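Local coordinates for binding domain (Hc) of Paraclostridial Mosquitocidal Protein 1 (PDB 6HOX), which binds the surface of host nerve cells as the receptor-binding part of a clostridial neurotoxin directed at Anopheles mosquitoes, supporting delivery of its light chain into the cytosol, at residues A[36-39]-A[43-46]; A[56-61]-A[92-97]. All coordinates share one frame; numbering follows the deposited sequence.

Contact 1 (A[36-39]-A[43-46]); sequences IKDL and NTNL
The loop that leaves strand 35-38 in the jelly-roll, concanavalin-like half of the binding domain is closed by Asp38 and Thr44. Across the loop, one carboxylate oxygen takes both bonds. Asp38 OD2 accepts from Thr44 N at 3.0 Å, through the lone pair turned away from OD1, and the bond is fairly straight at 162°. Thr44 OG1 donates to the same Asp38 OD2 at 2.5 Å. This second donor comes from well above the carboxylate plane. The two side chains cross at about a right angle. Thr44 OG1 stands beside its own backbone N (chi1 -49°), which lets hydroxyl and amide grip the same oxygen. The other oxygen, Asp38 OD1, is held by the backbone N of Ser28 and the hydroxyl of Ser40. Both ends of the carboxylate are therefore fixed, and its rotation is restrained.

A water extends the closure along the backbone. It accepts from Asp38 N at 3.0 Å and donates to Thr44 O at 3.2 Å. Leu46 supplies the apolar part. The Leu46 CD1 methyl lies against the backbone of strand 35-38, 3.6 Å from Lys37 C, and is 4.3 Å from Ile36 CG2. Thr44 and Leu46 also touch Phe27 and Val75, so the returning chain packs against strands 25-32 and 73-75. A strand-end aspartate thus closes the connection 39-45 beside the edge strand 35-38, in the jelly-roll sandwich that forms the N-terminal half of clostridial neurotoxin binding domains.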
loop_
_atom_site.group_PDB
_atom_site.type_symbol
_atom_site.label_atom_id
_atom_site.label_comp_id
_atom_site.label_asym_id
_atom_site.label_seq_id
_atom_site.Cartn_x
_atom_site.Cartn_y
_atom_site.Cartn_z
ATOM N N ILE A 36 13.443 17.954 -1.724
ATOM C CA ILE A 36 12.483 17.725 -2.779
ATOM C C ILE A 36 13.053 18.328 -4.068
ATOM O O ILE A 36 13.444 19.499 -4.101
ATOM C CB ILE A 36 11.121 18.316 -2.348
ATOM C CG1 ILE A 36 10.609 17.606 -1.092
ATOM C CG2 ILE A 36 10.110 18.271 -3.488
ATOM C CD1 ILE A 36 9.609 18.391 -0.281
ATOM N N LYS A 37 13.146 17.498 -5.110
ATOM C CA LYS A 37 13.756 17.864 -6.392
ATOM C C LYS A 37 12.978 17.220 -7.540
ATOM O O LYS A 37 12.204 16.283 -7.334
ATOM C CB LYS A 37 15.193 17.342 -6.515
ATOM C CG LYS A 37 16.103 17.591 -5.321
ATOM C CD LYS A 37 17.505 17.055 -5.542
ATOM C CE LYS A 37 18.379 17.148 -4.309
ATOM N NZ LYS A 37 19.656 16.422 -4.492
ATOM N N ASP A 38 13.245 17.710 -8.750
ATOM C CA ASP A 38 12.957 16.992 -9.966
ATOM C C ASP A 38 14.091 15.983 -10.166
ATOM O O ASP A 38 15.245 16.352 -10.304
ATOM C CB ASP A 38 12.802 17.957 -11.141
ATOM C CG ASP A 38 12.791 17.298 -12.503
ATOM O OD1 ASP A 38 12.474 16.101 -12.556
ATOM O OD2 ASP A 38 13.090 18.008 -13.505
ATOM N N LEU A 39 13.750 14.700 -10.126
ATOM C CA LEU A 39 14.728 13.628 -10.160
ATOM C C LEU A 39 15.029 13.208 -11.601
ATOM O O LEU A 39 15.879 12.378 -11.802
ATOM C CB LEU A 39 14.170 12.434 -9.388
ATOM C CG LEU A 39 13.863 12.646 -7.911
ATOM C CD1 LEU A 39 13.289 11.373 -7.319
ATOM C CD2 LEU A 39 15.110 13.059 -7.145
ATOM N N ASN A 43 16.079 19.272 -14.150
ATOM C CA ASN A 43 16.386 20.396 -13.300
ATOM C C ASN A 43 15.204 21.374 -13.306
ATOM O O ASN A 43 15.402 22.579 -13.318
ATOM C CB ASN A 43 17.685 21.074 -13.757
ATOM C CG ASN A 43 18.243 22.030 -12.728
ATOM O OD1 ASN A 43 18.234 21.721 -11.539
ATOM N ND2 ASN A 43 18.715 23.188 -13.169
ATOM N N THR A 44 13.975 20.847 -13.342
ATOM C CA THR A 44 12.774 21.684 -13.401
ATOM C C THR A 44 12.695 22.553 -12.149
ATOM O O THR A 44 12.935 22.054 -11.058
ATOM C CB THR A 44 11.481 20.866 -13.442
ATOM O OG1 THR A 44 11.610 19.858 -14.444
ATOM C CG2 THR A 44 10.265 21.726 -13.702
ATOM N N ASN A 45 12.293 23.820 -12.310
ATOM C CA ASN A 45 12.242 24.743 -11.193
ATOM C C ASN A 45 10.977 24.503 -10.351
ATOM O O ASN A 45 9.868 24.584 -10.855
ATOM C CB ASN A 45 12.287 26.191 -11.660
ATOM C CG ASN A 45 12.474 27.142 -10.501
ATOM O OD1 ASN A 45 11.630 28.003 -10.269
ATOM N ND2 ASN A 45 13.550 26.960 -9.751
ATOM N N LEU A 46 11.180 24.211 -9.064
ATOM C CA LEU A 46 10.115 23.977 -8.087
ATOM C C LEU A 46 10.163 25.077 -7.034
ATOM O O LEU A 46 11.242 25.487 -6.612
ATOM C CB LEU A 46 10.319 22.661 -7.321
ATOM C CG LEU A 46 10.867 21.468 -8.081
ATOM C CD1 LEU A 46 11.200 20.358 -7.104
ATOM C CD2 LEU A 46 9.864 20.972 -9.101
HETATM O O HOH W 1 14.768 20.214 -9.142
#

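Contact 2 (A[56-61]-A[92-97]); sequences DGRDSK and SFWIRV
The backbones stay well apart, with the CA atoms of Arg58 and Trp94 8.8 Å from each other, and the side chains of these two residues meet in the gap between turn 56-61 and strand 89-96. The Arg58 guanidinium lies flat on the Trp94 indole, the planes 5° apart and the centres separated by 3.9 Å. Arg58 NE sits over the middle of the ring system, 3.4 Å from Trp94 CE2. Arg58 CZ makes a cation-pi contact, 3.9 Å from the centroid of the Trp94 six-membered ring. Arg58 CD makes a CH-pi contact, 3.5 Å from the centroid of the Trp94 five-membered ring. The arginine chain bends at chi3 (-53°), which turns the guanidinium parallel to the indole.

Further rings pack on the stack. Tyr243 and His168 each meet the Trp94 ring edge-to-face, Tyr381 also touches Trp94, and Phe244 touches Arg58. Arg58 O accepts from Arg250 NH1. This buried setting is consistent with a place where the N-terminal sandwich meets the C-terminal half.

A second, water-mediated link runs beside the stack. The water donates to Asp56 O at 2.8 Å and accepts from Arg96 NH1 at 2.9 Å, lying in the plane of that guanidinium. The buried positive charge of Arg58 faces a pi surface across this contact, which probably offsets part of its desolvation cost, while its N-H groups can still bond in their own plane.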
loop_
_atom_site.group_PDB
_atom_site.type_symbol
_atom_site.label_atom_id
_atom_site.label_comp_id
_atom_site.label_asym_id
_atom_site.label_seq_id
_atom_site.Cartn_x
_atom_site.Cartn_y
_atom_site.Cartn_z
ATOM N N ASP A 56 8.990 9.460 6.300
ATOM C CA ASP A 56 9.329 8.124 5.899
ATOM C C ASP A 56 8.295 7.655 4.874
ATOM O O ASP A 56 7.102 7.937 5.036
ATOM C CB ASP A 56 9.426 7.222 7.128
ATOM C CG ASP A 56 10.602 7.629 7.999
ATOM O OD1 ASP A 56 11.754 7.608 7.493
ATOM O OD2 ASP A 56 10.364 7.996 9.142
ATOM N N GLY A 57 8.771 6.930 3.850
ATOM C CA GLY A 57 7.951 6.521 2.714
ATOM C C GLY A 57 8.124 5.061 2.351
ATOM O O GLY A 57 8.563 4.260 3.144
ATOM N N ARG A 58 7.729 4.712 1.129
ATOM C CA ARG A 58 7.703 3.305 0.685
ATOM C C ARG A 58 9.076 2.912 0.141
ATOM O O ARG A 58 9.345 1.722 -0.093
ATOM C CB ARG A 58 6.631 3.087 -0.393
ATOM C CG ARG A 58 6.805 3.969 -1.630
ATOM C CD ARG A 58 5.976 3.504 -2.826
ATOM N NE ARG A 58 6.166 2.100 -3.176
ATOM C CZ ARG A 58 7.200 1.633 -3.866
ATOM N NH1 ARG A 58 8.120 2.465 -4.339
ATOM N NH2 ARG A 58 7.318 0.336 -4.057
ATOM N N ASP A 59 9.918 3.919 -0.097
ATOM C CA ASP A 59 11.262 3.715 -0.611
ATOM C C ASP A 59 12.131 4.895 -0.167
ATOM O O ASP A 59 12.324 5.883 -0.899
ATOM C CB ASP A 59 11.230 3.562 -2.133
ATOM C CG ASP A 59 12.603 3.326 -2.729
ATOM O OD1 ASP A 59 13.580 3.256 -1.948
ATOM O OD2 ASP A 59 12.684 3.221 -3.955
ATOM N N SER A 60 12.617 4.827 1.065
ATOM C CA SER A 60 13.155 6.022 1.689
ATOM C C SER A 60 12.047 7.102 1.729
ATOM O O SER A 60 10.858 6.778 1.804
ATOM C CB SER A 60 14.409 6.475 0.969
ATOM O OG SER A 60 15.246 7.212 1.845
ATOM N N LYS A 61 12.420 8.383 1.652
ATOM C CA LYS A 61 11.572 9.463 2.120
ATOM C C LYS A 61 10.512 9.828 1.064
ATOM O O LYS A 61 10.669 9.588 -0.127
ATOM C CB LYS A 61 12.436 10.676 2.481
ATOM C CG LYS A 61 13.491 10.407 3.545
ATOM C CD LYS A 61 12.923 10.354 4.949
ATOM C CE LYS A 61 14.008 10.271 6.004
ATOM N NZ LYS A 61 13.462 10.018 7.365
ATOM N N SER A 92 2.220 9.443 -13.782
ATOM C CA SER A 92 2.255 8.353 -12.784
ATOM C C SER A 92 2.689 8.896 -11.417
ATOM O O SER A 92 3.352 9.925 -11.319
ATOM C CB SER A 92 3.112 7.189 -13.230
ATOM O OG SER A 92 4.502 7.488 -13.246
ATOM N N PHE A 93 2.255 8.218 -10.353
ATOM C CA PHE A 93 2.630 8.604 -8.998
ATOM C C PHE A 93 2.214 7.529 -7.991
ATOM O O PHE A 93 1.194 6.780 -8.164
ATOM C CB PHE A 93 1.999 9.948 -8.608
ATOM C CG PHE A 93 0.493 10.024 -8.701
ATOM C CD1 PHE A 93 -0.128 10.351 -9.897
ATOM C CD2 PHE A 93 -0.299 9.813 -7.590
ATOM C CE1 PHE A 93 -1.506 10.419 -9.993
ATOM C CE2 PHE A 93 -1.677 9.920 -7.676
ATOM C CZ PHE A 93 -2.280 10.205 -8.881
ATOM N N TRP A 94 3.009 7.476 -6.916
ATOM C CA TRP A 94 2.656 6.756 -5.711
ATOM C C TRP A 94 1.897 7.715 -4.803
ATOM O O TRP A 94 2.344 8.853 -4.609
ATOM C CB TRP A 94 3.907 6.226 -5.019
ATOM C CG TRP A 94 4.466 4.992 -5.650
ATOM C CD1 TRP A 94 5.554 4.895 -6.468
ATOM C CD2 TRP A 94 3.957 3.655 -5.497
ATOM N NE1 TRP A 94 5.769 3.591 -6.820
ATOM C CE2 TRP A 94 4.812 2.805 -6.232
ATOM C CE3 TRP A 94 2.884 3.093 -4.791
ATOM C CZ2 TRP A 94 4.596 1.430 -6.306
ATOM C CZ3 TRP A 94 2.690 1.728 -4.846
ATOM C CH2 TRP A 94 3.539 0.912 -5.592
ATOM N N ILE A 95 0.781 7.236 -4.251
ATOM C CA ILE A 95 -0.034 7.996 -3.339
ATOM C C ILE A 95 -0.407 7.123 -2.140
ATOM O O ILE A 95 -0.674 5.920 -2.271
ATOM C CB ILE A 95 -1.279 8.569 -4.044
ATOM C CG1 ILE A 95 -1.847 9.751 -3.253
ATOM C CG2 ILE A 95 -2.326 7.500 -4.310
ATOM C CD1 ILE A 95 -3.014 10.447 -3.939
ATOM N N ARG A 96 -0.408 7.746 -0.964
ATOM C CA ARG A 96 -0.934 7.143 0.231
ATOM C C ARG A 96 -1.914 8.134 0.855
ATOM O O ARG A 96 -1.501 9.192 1.338
ATOM C CB ARG A 96 0.197 6.770 1.192
ATOM C CG ARG A 96 -0.227 5.861 2.337
ATOM C CD ARG A 96 0.931 5.540 3.252
ATOM N NE ARG A 96 0.547 4.758 4.422
ATOM C CZ ARG A 96 1.367 4.456 5.424
ATOM N NH1 ARG A 96 2.567 5.005 5.488
ATOM N NH2 ARG A 96 0.984 3.626 6.378
ATOM N N VAL A 97 -3.197 7.789 0.773
ATOM C CA VAL A 97 -4.298 8.558 1.287
ATOM C C VAL A 97 -4.820 7.912 2.557
ATOM O O VAL A 97 -5.090 6.710 2.553
ATOM C CB VAL A 97 -5.424 8.638 0.248
ATOM C CG1 VAL A 97 -6.612 9.436 0.763
ATOM C CG2 VAL A 97 -4.913 9.176 -1.085
HETATM O O HOH W 2 4.552 6.814 4.478
#

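How the contacts relate
From the N terminus, contact 1 comes first. It closes the short loop between strands 35-38 and 46-48, with three residues between its segments. The chain then forms strand 53-56 and turns into strand 61-66, and residues 56-61 at that turn open contact 2. This contact closes a much longer excursion, of 30 residues, when strand 89-96 arrives. The two are in series and neither nest nor cross. The centres of contact 1 and contact 2 are about 17 Å apart, and the contacts do not touch. Both reach the same antiparallel sheet. Contact 1 ties a peripheral loop to it, whereas contact 2 joins a turn to a buried strand nearer the centre of the chain.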